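Local atomic coordinates of MsStt7d protein (Micromonas, PDB entry 4IX3), a protein that probably phosphorylates proteins with ATP as a homolog of the Stt7 state transition kinases, this chain carrying its protein kinase catalytic domain. Residues B[86-91]-B[101-106]; B[218-223]-B[321-326]; B[256-261]-B[302-307]; B[312-317]-B[333-338]. One frame throughout, in Å; residues are numbered along the deposited sequence.

Interaction 1: residues B[86-91]-B[101-106]; sequences GCIELG and GTLTEG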
loop_
_atom_site.group_PDB
_atom_site.type_symbol
_atom_site.label_atom_id
_atom_site.label_comp_id
_atom_site.label_asym_id
_atom_site.label_seq_id
_atom_site.Cartn_x
_atom_site.Cartn_y
_atom_site.Cartn_z
ATOM N N GLY B 86 -1.695 -0.835 22.962
ATOM C CA GLY B 86 -2.663 0.260 22.912
ATOM C C GLY B 86 -2.394 1.267 21.820
ATOM O O GLY B 86 -1.757 0.954 20.812
ATOM N N CYS B 87 -2.966 2.446 21.987
ATOM C CA CYS B 87 -2.864 3.490 20.988
ATOM C C CYS B 87 -2.237 4.742 21.567
ATOM O O CYS B 87 -2.185 4.887 22.787
ATOM C CB CYS B 87 -4.233 3.792 20.376
ATOM S SG CYS B 87 -5.337 4.692 21.477
ATOM N N ILE B 88 -1.830 5.658 20.688
ATOM C CA ILE B 88 -1.401 7.010 21.087
ATOM C C ILE B 88 -1.817 7.935 19.973
ATOM O O ILE B 88 -1.342 7.766 18.851
ATOM C CB ILE B 88 0.152 7.123 21.278
ATOM C CG1 ILE B 88 0.725 5.872 21.938
ATOM C CG2 ILE B 88 0.457 8.420 22.067
ATOM C CD1 ILE B 88 1.265 4.826 20.965
ATOM N N GLU B 89 -2.663 8.917 20.228
ATOM C CA GLU B 89 -3.043 9.889 19.207
ATOM C C GLU B 89 -2.417 11.242 19.499
ATOM O O GLU B 89 -2.573 11.728 20.564
ATOM C CB GLU B 89 -4.548 9.969 19.108
ATOM C CG GLU B 89 -5.014 10.738 17.870
ATOM C CD GLU B 89 -6.507 10.668 17.662
ATOM O OE1 GLU B 89 -7.268 10.524 18.622
ATOM O OE2 GLU B 89 -6.917 10.738 16.515
ATOM N N LEU B 90 -1.692 11.804 18.539
ATOM C CA LEU B 90 -1.021 13.082 18.745
ATOM C C LEU B 90 -1.657 14.173 17.895
ATOM O O LEU B 90 -1.986 13.946 16.730
ATOM C CB LEU B 90 0.469 12.964 18.420
ATOM C CG LEU B 90 1.384 12.547 19.574
ATOM C CD1 LEU B 90 1.965 11.163 19.327
ATOM C CD2 LEU B 90 2.492 13.569 19.777
ATOM N N GLY B 91 -1.832 15.354 18.477
ATOM C CA GLY B 91 -2.448 16.467 17.741
ATOM C C GLY B 91 -1.410 17.183 16.905
ATOM O O GLY B 91 -0.276 16.733 16.716
ATOM N N GLY B 101 12.760 11.602 15.967
ATOM C CA GLY B 101 12.386 10.513 16.862
ATOM C C GLY B 101 11.098 10.664 17.650
ATOM O O GLY B 101 10.861 9.934 18.606
ATOM N N THR B 102 10.231 11.572 17.209
ATOM C CA THR B 102 9.001 11.829 17.923
ATOM C C THR B 102 7.805 11.477 17.062
ATOM O O THR B 102 7.811 11.644 15.822
ATOM C CB THR B 102 8.902 13.291 18.380
ATOM O OG1 THR B 102 9.191 14.130 17.261
ATOM C CG2 THR B 102 9.863 13.553 19.513
ATOM N N LEU B 103 6.745 11.027 17.715
ATOM C CA LEU B 103 5.530 10.637 16.989
ATOM C C LEU B 103 4.857 11.810 16.290
ATOM O O LEU B 103 4.650 12.873 16.901
ATOM C CB LEU B 103 4.515 9.972 17.935
ATOM C CG LEU B 103 5.009 8.672 18.556
ATOM C CD1 LEU B 103 3.987 8.276 19.610
ATOM C CD2 LEU B 103 5.233 7.573 17.518
ATOM N N THR B 104 4.436 11.616 15.041
ATOM C CA THR B 104 3.789 12.680 14.259
ATOM C C THR B 104 2.283 12.764 14.532
ATOM O O THR B 104 1.644 11.813 15.060
ATOM C CB THR B 104 4.030 12.431 12.764
ATOM O OG1 THR B 104 3.637 11.090 12.480
ATOM C CG2 THR B 104 5.504 12.590 12.411
ATOM N N GLU B 105 1.687 13.896 14.166
ATOM C CA GLU B 105 0.231 14.084 14.308
ATOM C C GLU B 105 -0.548 12.879 13.756
ATOM O O GLU B 105 -0.305 12.432 12.618
ATOM C CB GLU B 105 -0.124 15.399 13.557
ATOM C CG GLU B 105 -1.605 15.750 13.602
ATOM C CD GLU B 105 -2.495 15.078 12.544
ATOM O OE1 GLU B 105 -2.023 15.017 11.367
ATOM O OE2 GLU B 105 -3.647 14.661 12.850
ATOM N N GLY B 106 -1.554 12.423 14.499
ATOM C CA GLY B 106 -2.475 11.364 14.092
ATOM C C GLY B 106 -2.424 10.164 15.040
ATOM O O GLY B 106 -1.742 10.161 16.043
HETATM O O HOH W 1 -4.679 14.386 15.359
#

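Interaction 2: residues B[218-223]-B[321-326]; sequences ADELYL and AERDAR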
loop_
_atom_site.group_PDB
_atom_site.type_symbol
_atom_site.label_atom_id
_atom_site.label_comp_id
_atom_site.label_asym_id
_atom_site.label_seq_id
_atom_site.Cartn_x
_atom_site.Cartn_y
_atom_site.Cartn_z
ATOM N N ALA B 218 -6.279 -18.502 -6.127
ATOM C CA ALA B 218 -6.426 -17.407 -7.084
ATOM C C ALA B 218 -7.886 -16.996 -7.283
ATOM O O ALA B 218 -8.183 -15.840 -7.577
ATOM C CB ALA B 218 -5.780 -17.745 -8.413
ATOM N N ASP B 219 -8.814 -17.934 -7.148
ATOM C CA ASP B 219 -10.217 -17.599 -7.342
ATOM C C ASP B 219 -11.009 -17.454 -6.035
ATOM O O ASP B 219 -12.243 -17.498 -6.049
ATOM C CB ASP B 219 -10.878 -18.607 -8.274
ATOM C CG ASP B 219 -11.031 -19.969 -7.635
ATOM O OD1 ASP B 219 -10.349 -20.252 -6.616
ATOM O OD2 ASP B 219 -11.733 -20.799 -8.251
ATOM N N GLU B 220 -10.287 -17.300 -4.921
ATOM C CA GLU B 220 -10.901 -17.096 -3.599
ATOM C C GLU B 220 -10.111 -16.010 -2.876
ATOM O O GLU B 220 -9.511 -16.234 -1.818
ATOM C CB GLU B 220 -10.933 -18.366 -2.761
ATOM C CG GLU B 220 -11.730 -19.444 -3.469
ATOM C CD GLU B 220 -11.796 -20.762 -2.725
ATOM O OE1 GLU B 220 -11.394 -20.826 -1.534
ATOM O OE2 GLU B 220 -12.218 -21.742 -3.385
ATOM N N LEU B 221 -10.231 -14.794 -3.405
ATOM C CA LEU B 221 -9.615 -13.604 -2.821
ATOM C C LEU B 221 -10.527 -12.933 -1.773
ATOM O O LEU B 221 -10.210 -11.871 -1.237
ATOM C CB LEU B 221 -9.151 -12.643 -3.932
ATOM C CG LEU B 221 -8.228 -13.318 -4.941
ATOM C CD1 LEU B 221 -7.937 -12.283 -6.023
ATOM C CD2 LEU B 221 -6.968 -13.916 -4.321
ATOM N N TYR B 222 -11.642 -13.565 -1.446
ATOM C CA TYR B 222 -12.670 -13.028 -0.558
ATOM C C TYR B 222 -12.789 -13.833 0.745
ATOM O O TYR B 222 -12.342 -14.986 0.814
ATOM C CB TYR B 222 -14.034 -13.087 -1.268
ATOM C CG TYR B 222 -14.426 -14.499 -1.751
ATOM C CD1 TYR B 222 -14.952 -15.454 -0.860
ATOM C CD2 TYR B 222 -14.225 -14.879 -3.081
ATOM C CE1 TYR B 222 -15.263 -16.741 -1.283
ATOM C CE2 TYR B 222 -14.551 -16.161 -3.514
ATOM C CZ TYR B 222 -15.058 -17.078 -2.617
ATOM O OH TYR B 222 -15.367 -18.321 -3.126
ATOM N N LEU B 223 -13.484 -13.279 1.739
ATOM C CA LEU B 223 -13.980 -14.026 2.894
ATOM C C LEU B 223 -15.409 -14.483 2.669
ATOM O O LEU B 223 -15.729 -15.655 2.890
ATOM C CB LEU B 223 -13.859 -13.235 4.205
ATOM C CG LEU B 223 -12.430 -12.915 4.641
ATOM C CD1 LEU B 223 -12.432 -12.237 5.997
ATOM C CD2 LEU B 223 -11.570 -14.174 4.707
ATOM N N ALA B 321 -9.720 -27.747 -2.794
ATOM C CA ALA B 321 -10.218 -26.716 -3.691
ATOM C C ALA B 321 -11.505 -26.089 -3.169
ATOM O O ALA B 321 -11.689 -24.862 -3.226
ATOM C CB ALA B 321 -10.431 -27.316 -5.073
ATOM N N GLU B 322 -12.390 -26.917 -2.609
ATOM C CA GLU B 322 -13.682 -26.485 -2.096
ATOM C C GLU B 322 -13.614 -26.190 -0.618
ATOM O O GLU B 322 -13.167 -27.037 0.145
ATOM C CB GLU B 322 -14.738 -27.560 -2.368
ATOM C CG GLU B 322 -14.968 -27.808 -3.838
ATOM C CD GLU B 322 -15.626 -26.630 -4.513
ATOM O OE1 GLU B 322 -16.380 -25.914 -3.808
ATOM O OE2 GLU B 322 -15.426 -26.470 -5.745
ATOM N N ARG B 323 -14.094 -25.019 -0.193
ATOM C CA ARG B 323 -14.164 -24.699 1.224
ATOM C C ARG B 323 -14.925 -25.732 2.043
ATOM O O ARG B 323 -14.578 -26.034 3.176
ATOM C CB ARG B 323 -14.740 -23.296 1.448
ATOM C CG ARG B 323 -13.692 -22.233 1.245
ATOM C CD ARG B 323 -14.250 -20.901 1.704
ATOM N NE ARG B 323 -13.233 -19.917 1.398
ATOM C CZ ARG B 323 -13.418 -18.615 1.594
ATOM N NH1 ARG B 323 -14.555 -18.224 2.159
ATOM N NH2 ARG B 323 -12.473 -17.771 1.223
ATOM N N ASP B 324 -15.928 -26.328 1.409
ATOM C CA ASP B 324 -16.760 -27.299 2.109
ATOM C C ASP B 324 -16.036 -28.598 2.415
ATOM O O ASP B 324 -16.524 -29.366 3.233
ATOM C CB ASP B 324 -18.024 -27.631 1.314
ATOM C CG ASP B 324 -19.070 -26.544 1.443
ATOM O OD1 ASP B 324 -18.851 -25.603 2.243
ATOM O OD2 ASP B 324 -20.099 -26.606 0.758
ATOM N N ALA B 325 -14.909 -28.817 1.744
ATOM C CA ALA B 325 -14.099 -30.009 1.936
ATOM C C ALA B 325 -12.842 -29.641 2.729
ATOM O O ALA B 325 -12.134 -30.528 3.186
ATOM C CB ALA B 325 -13.721 -30.581 0.559
ATOM N N ARG B 326 -12.514 -28.353 2.882
ATOM C CA ARG B 326 -11.220 -27.950 3.427
ATOM C C ARG B 326 -11.257 -27.968 4.960
ATOM O O ARG B 326 -12.230 -27.475 5.561
ATOM C CB ARG B 326 -10.909 -26.527 2.928
ATOM C CG ARG B 326 -9.469 -26.084 3.166
ATOM C CD ARG B 326 -9.230 -24.668 2.635
ATOM N NE ARG B 326 -9.583 -24.553 1.210
ATOM C CZ ARG B 326 -9.964 -23.434 0.598
ATOM N NH1 ARG B 326 -9.928 -22.299 1.266
ATOM N NH2 ARG B 326 -10.324 -23.443 -0.675
HETATM O O HOH W 2 -10.156 -19.493 0.293
HETATM O O HOH W 3 -14.618 -22.901 -2.108
#

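Interaction 3: residues B[256-261]-B[302-307]; sequences VMLQLA and AALDAN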
loop_
_atom_site.group_PDB
_atom_site.type_symbol
_atom_site.label_atom_id
_atom_site.label_comp_id
_atom_site.label_asym_id
_atom_site.label_seq_id
_atom_site.Cartn_x
_atom_site.Cartn_y
_atom_site.Cartn_z
ATOM N N VAL B 256 2.016 -21.939 4.191
ATOM C CA VAL B 256 3.124 -21.858 5.152
ATOM C C VAL B 256 3.724 -23.271 5.312
ATOM O O VAL B 256 4.942 -23.392 5.342
ATOM C CB VAL B 256 2.598 -21.369 6.527
ATOM C CG1 VAL B 256 3.660 -21.484 7.623
ATOM C CG2 VAL B 256 2.127 -19.910 6.413
ATOM N N MET B 257 2.880 -24.279 5.490
ATOM C CA MET B 257 3.381 -25.630 5.665
ATOM C C MET B 257 4.253 -26.109 4.495
ATOM O O MET B 257 5.332 -26.687 4.725
ATOM C CB MET B 257 2.224 -26.581 5.816
ATOM C CG MET B 257 2.700 -28.028 6.010
ATOM S SD MET B 257 1.440 -29.034 6.751
ATOM C CE MET B 257 2.243 -30.653 6.651
ATOM N N LEU B 258 3.805 -25.846 3.253
ATOM C CA LEU B 258 4.628 -26.211 2.094
ATOM C C LEU B 258 6.002 -25.583 2.187
ATOM O O LEU B 258 7.008 -26.213 1.871
ATOM C CB LEU B 258 3.958 -25.764 0.806
ATOM C CG LEU B 258 2.703 -26.575 0.412
ATOM C CD1 LEU B 258 1.831 -25.857 -0.593
ATOM C CD2 LEU B 258 3.090 -27.964 -0.138
ATOM N N GLN B 259 6.063 -24.279 2.510
ATOM C CA GLN B 259 7.349 -23.629 2.556
ATOM C C GLN B 259 8.240 -24.117 3.689
ATOM O O GLN B 259 9.443 -24.223 3.520
ATOM C CB GLN B 259 7.126 -22.124 2.616
ATOM C CG GLN B 259 6.371 -21.602 1.405
ATOM C CD GLN B 259 6.563 -20.126 1.154
ATOM O OE1 GLN B 259 7.148 -19.703 0.126
ATOM N NE2 GLN B 259 5.969 -19.351 2.008
ATOM N N LEU B 260 7.645 -24.334 4.869
ATOM C CA LEU B 260 8.468 -24.866 5.960
ATOM C C LEU B 260 8.985 -26.266 5.602
ATOM O O LEU B 260 10.110 -26.587 5.945
ATOM C CB LEU B 260 7.646 -24.915 7.250
ATOM C CG LEU B 260 7.223 -23.520 7.734
ATOM C CD1 LEU B 260 6.376 -23.740 8.960
ATOM C CD2 LEU B 260 8.476 -22.706 8.010
ATOM N N ALA B 261 8.122 -27.082 4.997
ATOM C CA ALA B 261 8.438 -28.492 4.749
ATOM C C ALA B 261 9.441 -28.720 3.624
ATOM O O ALA B 261 10.162 -29.726 3.667
ATOM C CB ALA B 261 7.145 -29.248 4.468
ATOM N N ALA B 302 10.965 -34.952 1.493
ATOM C CA ALA B 302 11.002 -35.939 2.609
ATOM C C ALA B 302 10.044 -35.585 3.750
ATOM O O ALA B 302 9.412 -36.488 4.342
ATOM C CB ALA B 302 12.396 -36.098 3.174
ATOM N N ALA B 303 9.952 -34.307 4.151
ATOM C CA ALA B 303 9.089 -33.976 5.282
ATOM C C ALA B 303 7.618 -34.313 5.043
ATOM O O ALA B 303 6.890 -34.645 5.992
ATOM C CB ALA B 303 9.289 -32.512 5.727
ATOM N N LEU B 304 7.150 -34.124 3.812
ATOM C CA LEU B 304 5.781 -34.427 3.451
ATOM C C LEU B 304 5.612 -35.937 3.244
ATOM O O LEU B 304 4.523 -36.470 3.519
ATOM C CB LEU B 304 5.351 -33.653 2.195
ATOM C CG LEU B 304 5.485 -32.126 2.357
ATOM C CD1 LEU B 304 5.046 -31.466 1.053
ATOM C CD2 LEU B 304 4.590 -31.682 3.517
ATOM N N ASP B 305 6.665 -36.591 2.717
ATOM C CA ASP B 305 6.641 -38.046 2.502
ATOM C C ASP B 305 6.623 -38.828 3.823
ATOM O O ASP B 305 6.147 -39.968 3.854
ATOM C CB ASP B 305 7.922 -38.471 1.790
ATOM C CG ASP B 305 7.958 -38.018 0.330
ATOM O OD1 ASP B 305 6.886 -37.807 -0.268
ATOM O OD2 ASP B 305 9.078 -37.919 -0.228
ATOM N N ALA B 306 7.191 -38.291 4.907
ATOM C CA ALA B 306 7.471 -39.089 6.102
ATOM C C ALA B 306 6.174 -39.686 6.638
ATOM O O ALA B 306 5.084 -39.101 6.585
ATOM C CB ALA B 306 8.100 -38.196 7.165
ATOM N N ASN B 307 6.331 -40.862 7.243
ATOM C CA ASN B 307 5.246 -41.476 8.003
ATOM C C ASN B 307 3.990 -41.684 7.173
ATOM O O ASN B 307 2.890 -41.238 7.530
ATOM C CB ASN B 307 4.958 -40.689 9.284
ATOM C CG ASN B 307 6.193 -40.544 10.157
ATOM O OD1 ASN B 307 6.866 -41.528 10.510
ATOM N ND2 ASN B 307 6.572 -39.296 10.414
HETATM O O HOH W 4 11.278 -32.051 2.950
#

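Interaction 4: residues B[312-317]-B[333-338]; sequences WDLCQR and LSHAFF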
loop_
_atom_site.group_PDB
_atom_site.type_symbol
_atom_site.label_atom_id
_atom_site.label_comp_id
_atom_site.label_asym_id
_atom_site.label_seq_id
_atom_site.Cartn_x
_atom_site.Cartn_y
_atom_site.Cartn_z
ATOM N N TRP B 312 1.889 -34.690 3.304
ATOM C CA TRP B 312 1.079 -34.505 2.099
ATOM C C TRP B 312 -0.393 -34.508 2.434
ATOM O O TRP B 312 -1.171 -33.728 1.845
ATOM C CB TRP B 312 1.337 -35.600 1.071
ATOM C CG TRP B 312 2.655 -35.477 0.371
ATOM C CD1 TRP B 312 3.708 -36.369 0.390
ATOM C CD2 TRP B 312 3.023 -34.438 -0.593
ATOM N NE1 TRP B 312 4.677 -35.979 -0.496
ATOM C CE2 TRP B 312 4.354 -34.791 -1.079
ATOM C CE3 TRP B 312 2.410 -33.274 -1.051
ATOM C CZ2 TRP B 312 5.030 -34.004 -2.006
ATOM C CZ3 TRP B 312 3.091 -32.504 -1.997
ATOM C CH2 TRP B 312 4.371 -32.859 -2.466
ATOM N N ASP B 313 -0.847 -35.451 3.264
ATOM C CA ASP B 313 -2.249 -35.540 3.550
ATOM C C ASP B 313 -2.722 -34.265 4.254
ATOM O O ASP B 313 -3.815 -33.791 3.976
ATOM C CB ASP B 313 -2.596 -36.766 4.421
ATOM C CG ASP B 313 -4.102 -36.990 4.475
ATOM O OD1 ASP B 313 -4.720 -36.679 5.514
ATOM O OD2 ASP B 313 -4.706 -37.404 3.447
ATOM N N LEU B 314 -1.940 -33.746 5.198
ATOM C CA LEU B 314 -2.378 -32.545 5.933
ATOM C C LEU B 314 -2.425 -31.336 5.002
ATOM O O LEU B 314 -3.347 -30.517 5.050
ATOM C CB LEU B 314 -1.444 -32.268 7.123
ATOM C CG LEU B 314 -1.755 -30.988 7.904
ATOM C CD1 LEU B 314 -3.211 -30.891 8.366
ATOM C CD2 LEU B 314 -0.764 -30.816 9.061
ATOM N N CYS B 315 -1.432 -31.210 4.145
ATOM C CA CYS B 315 -1.481 -30.194 3.085
ATOM C C CYS B 315 -2.755 -30.347 2.262
ATOM O O CYS B 315 -3.429 -29.361 1.993
ATOM C CB CYS B 315 -0.262 -30.242 2.153
ATOM S SG CYS B 315 1.248 -29.591 2.877
ATOM N N GLN B 316 -3.104 -31.564 1.832
ATOM C CA GLN B 316 -4.326 -31.772 1.060
ATOM C C GLN B 316 -5.549 -31.282 1.850
ATOM O O GLN B 316 -6.449 -30.622 1.306
ATOM C CB GLN B 316 -4.529 -33.252 0.694
ATOM C CG GLN B 316 -5.861 -33.500 -0.034
ATOM C CD GLN B 316 -5.861 -32.848 -1.399
ATOM O OE1 GLN B 316 -6.224 -31.671 -1.569
ATOM N NE2 GLN B 316 -5.411 -33.599 -2.385
ATOM N N ARG B 317 -5.586 -31.592 3.146
ATOM C CA ARG B 317 -6.715 -31.157 3.986
ATOM C C ARG B 317 -6.838 -29.636 4.075
ATOM O O ARG B 317 -7.929 -29.096 3.959
ATOM C CB ARG B 317 -6.555 -31.676 5.439
ATOM C CG ARG B 317 -6.536 -33.201 5.619
ATOM C CD ARG B 317 -7.887 -33.685 5.210
ATOM N NE ARG B 317 -8.943 -33.115 6.079
ATOM C CZ ARG B 317 -9.983 -32.408 5.635
ATOM N NH1 ARG B 317 -10.193 -32.227 4.331
ATOM N NH2 ARG B 317 -10.859 -31.913 6.501
ATOM N N LEU B 333 -5.392 -29.597 13.624
ATOM C CA LEU B 333 -4.509 -29.871 14.752
ATOM C C LEU B 333 -4.454 -31.328 15.196
ATOM O O LEU B 333 -3.463 -31.737 15.810
ATOM C CB LEU B 333 -4.986 -29.105 15.975
ATOM C CG LEU B 333 -4.337 -27.772 16.235
ATOM C CD1 LEU B 333 -4.891 -27.307 17.560
ATOM C CD2 LEU B 333 -2.821 -27.825 16.280
ATOM N N SER B 334 -5.515 -32.093 14.921
ATOM C CA SER B 334 -5.615 -33.498 15.370
ATOM C C SER B 334 -4.963 -34.462 14.376
ATOM O O SER B 334 -5.025 -35.674 14.509
ATOM C CB SER B 334 -7.068 -33.895 15.641
ATOM O OG SER B 334 -7.828 -33.782 14.452
ATOM N N HIS B 335 -4.478 -33.912 13.275
ATOM C CA HIS B 335 -3.957 -34.743 12.201
ATOM C C HIS B 335 -2.806 -35.624 12.634
ATOM O O HIS B 335 -1.980 -35.241 13.474
ATOM C CB HIS B 335 -3.566 -33.864 11.012
ATOM C CG HIS B 335 -3.298 -34.647 9.766
ATOM N ND1 HIS B 335 -4.210 -34.833 8.767
ATOM C CD2 HIS B 335 -2.168 -35.361 9.434
ATOM C CE1 HIS B 335 -3.623 -35.590 7.801
ATOM N NE2 HIS B 335 -2.380 -35.897 8.222
ATOM N N ALA B 336 -2.733 -36.824 12.046
ATOM C CA ALA B 336 -1.597 -37.724 12.266
ATOM C C ALA B 336 -0.223 -37.087 12.105
ATOM O O ALA B 336 0.749 -37.529 12.722
ATOM C CB ALA B 336 -1.675 -38.921 11.304
ATOM N N PHE B 337 -0.103 -36.056 11.262
ATOM C CA PHE B 337 1.159 -35.376 11.120
ATOM C C PHE B 337 1.782 -34.913 12.456
ATOM O O PHE B 337 2.997 -34.844 12.605
ATOM C CB PHE B 337 0.956 -34.179 10.160
ATOM C CG PHE B 337 2.229 -33.431 9.870
ATOM C CD1 PHE B 337 3.175 -33.961 8.997
ATOM C CD2 PHE B 337 2.450 -32.179 10.441
ATOM C CE1 PHE B 337 4.380 -33.316 8.757
ATOM C CE2 PHE B 337 3.613 -31.478 10.140
ATOM C CZ PHE B 337 4.578 -32.035 9.296
ATOM N N PHE B 338 0.927 -34.616 13.427
ATOM C CA PHE B 338 1.354 -34.100 14.727
ATOM C C PHE B 338 1.557 -35.180 15.770
ATOM O O PHE B 338 1.944 -34.849 16.902
ATOM C CB PHE B 338 0.374 -33.034 15.236
ATOM C CG PHE B 338 0.302 -31.842 14.313
ATOM C CD1 PHE B 338 1.405 -30.998 14.176
ATOM C CD2 PHE B 338 -0.866 -31.594 13.581
ATOM C CE1 PHE B 338 1.378 -29.946 13.266
ATOM C CE2 PHE B 338 -0.923 -30.508 12.700
ATOM C CZ PHE B 338 0.194 -29.700 12.557
#

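Interaction 1: residues B[86-91]-B[101-106]
Leu90 and Gly106 form an antiparallel hydrogen-bonded pair: Leu90 N donates to Gly106 O at 3.0 Å, and Gly106 N returns a shorter bond of 2.7 Å to Leu90 O. On the loop side of this pair the chains diverge, since residues 101-105 form a loop and the touching parts run 73° apart. Gly106 adopts backbone angles at which a CB would press on the preceding carbonyl oxygen, which explains why a glycine sits there. Next to the pair, the CA of Glu105 adds a CA-H...O contact of 3.3 Å to Leu90 O.

Among the side chains, Leu90 crosses Leu103 at about a right angle, and Leu90 CB rests 3.7 Å from Thr104 O. Ile88 reaches the same Leu103 more loosely, Ile88 CG2 to Leu103 CD1 at 4.3 Å. Glu105 lays its CB 3.4 Å from Gly91 O. A bend in its chain (chi2 -84°) brings Glu105 OE2 to a water at 2.7 Å that also donates to Leu90 O, so this carbonyl accepts from both the water and Gly106 N. The carboxylate of Glu89 is taken by Arg11 in a salt bridge.

The pair sits at the loop end of the antiparallel strands 84-90 and 106-112 in the sheet of the kinase N-lobe. Ile21 of strand 21-23 packs on both Ile88 and Leu103, while Trp108 of strand 106-112 touches Leu103.

Interaction 2: residues B[218-223]-B[321-326]
Glu220 meets Arg326 in what corresponds, judging by sequence and position, to the ion pair of the protein kinase fold that joins the glutamate of the APE motif (here Ala-Asp-Glu) to an arginine late in the C-lobe. The bond is made by Arg326 NH2 to Glu220 OE1 at 3.0 Å, reaching the oxygen on its syn side but somewhat out of the carboxylate plane, with carboxylate and guanidinium planes 21° apart. Arg323 joins the network more loosely, its NE lying 3.6 Å from Glu220 OE1.

The main hold of Arg323 is on the backbone. Its chain runs extended from CG to NE, carrying the guanidinium past the carboxylate to two successive carbonyls: Arg323 NH2 donates to Tyr222 O at 2.8 Å and Arg323 NH1 to Leu223 O at 2.9 Å. Both acceptors lie near the guanidinium plane, so together they fix its rotation. Tyr222 CE1 sits over one face of this group, but ring and guanidinium planes are 52° apart, too steep for a flat stack.

Farther out, Lys217 forms a salt bridge with Glu220 OE2, Glu320 O accepts from Arg326 NE, and His243 O accepts from Arg323 NH1. Phe248 of helix 246-261 packs against both Arg323 and Leu223. Two ordered waters complete the network. One donates to Glu220 OE1 at 2.6 Å and accepts from NH2 of Arg323 and NH1 of Arg326. The other donates to Glu220 OE2 at 3.0 Å and accepts from the backbone N of Arg323 at 2.9 Å.

Interaction 3: residues B[256-261]-B[302-307]
Leu304 turns its CG away from its own carbonyl carbon (chi1 -58°), and Met257 holds its CG opposite the backbone N (chi1 -180°) in a fully extended chain; these settings bring the ends of both side chains together between the helices. The leucine then uses its two methyls separately. Leu304 CD2 rests 3.7 Å from Ala261 CB and 4.0 Å from Met257 CE, the methionine running antiparallel alongside, while Leu304 CD1 faces Leu258 CD2 at 4.2 Å, the two crossing nearly at right angles. Beside them the backbones come close at Ala261 and Ala303, whose CB atoms are 4.1 Å apart, a spacing that the small alanines permit. Cutting Leu304 back to an alanine is likely to open a gap among Met257, Leu258 and Ala261, leaving their apolar ends without this partner.

A single water ties the backbones together, donating to Ala261 O at 2.7 Å and accepting from Ala303 N at 2.9 Å. It thus links a carbonyl in the last turn of helix 246-261 to an N-H in the first turn of helix 302-318.

The two segments cross almost perpendicularly, their axes 9.9 Å apart at 98°. Met257 also packs on Met149, and Leu258 on Phe274. By its Asp-Ser-Trp-Ser-Ala-Gly sequence, helix 246-261 corresponds to αF, the central helix of the kinase C-lobe, here packed by helices 141-161, 268-280 and 302-318.

Interaction 4: residues B[312-317]-B[333-338]
Leu314 stands over the imidazole of His335 in a CH-pi contact: its CB lies 3.8 Å from the centroid of the His335 ring, only 5° off the ring normal. The two side chains run antiparallel alongside one another, and Leu314 CD1 lies 4.0 Å from His335 CB. Leu314 projects from the helix with chi1 at 176°, its CG trans to the backbone N, and sends CD2 on to the phenylalanines, 3.7 Å from Phe338 CE2 and 3.8 Å from Phe337 CD2. It crosses both aromatic side chains at about a right angle. Those two rings also meet each other: Phe337 CD2 sits above one face of Phe338, offset toward the rim, while Phe338 CZ lies in the plane of the Phe337 ring.

On the helix side, Arg317 CG lies near the His335 ring, while the Arg317 guanidinium is bound by Ala325 O. Which atoms of the His335 ring are nitrogen is doubtful, but its face contact with Leu314 holds for either orientation. A serine in place of His335 would probably lose the flat surface under Leu314 CB and open a gap beside the leucine.

The short 3-10 turn 336-338 is closed by Phe338 N bonding to His335 O at 3.0 Å. It brings the chain after helix 329-332 against helix 302-318, with Phe337 resting on Leu142 and Thr145 of helix 141-161 and on Met257 of helix 246-261, and Phe338 on Met149.

How the interactions relate
Interaction 1 lies alone in the sheet of the N-lobe, its centre about 39 to 45 Å from those of the other three, which belong to the helical C-lobe; it also closes first along the chain. Interactions 3 and 4 are neighbours, with centres about 10 Å apart, and share helix 302-318: Asp305 OD1 meets Trp312 NE1 at 2.9 Å, while Met257 packs on both Leu314 and Phe337. The segments of interaction 2 bracket a long, largely helical part of the chain that contains interaction 3, and they alternate along the chain with those of interaction 4, meeting it where Ala325 O lies 2.8 Å from Arg317 NH1. Helix 302-318 and the chain after it thus link the APE region to the C-lobe core.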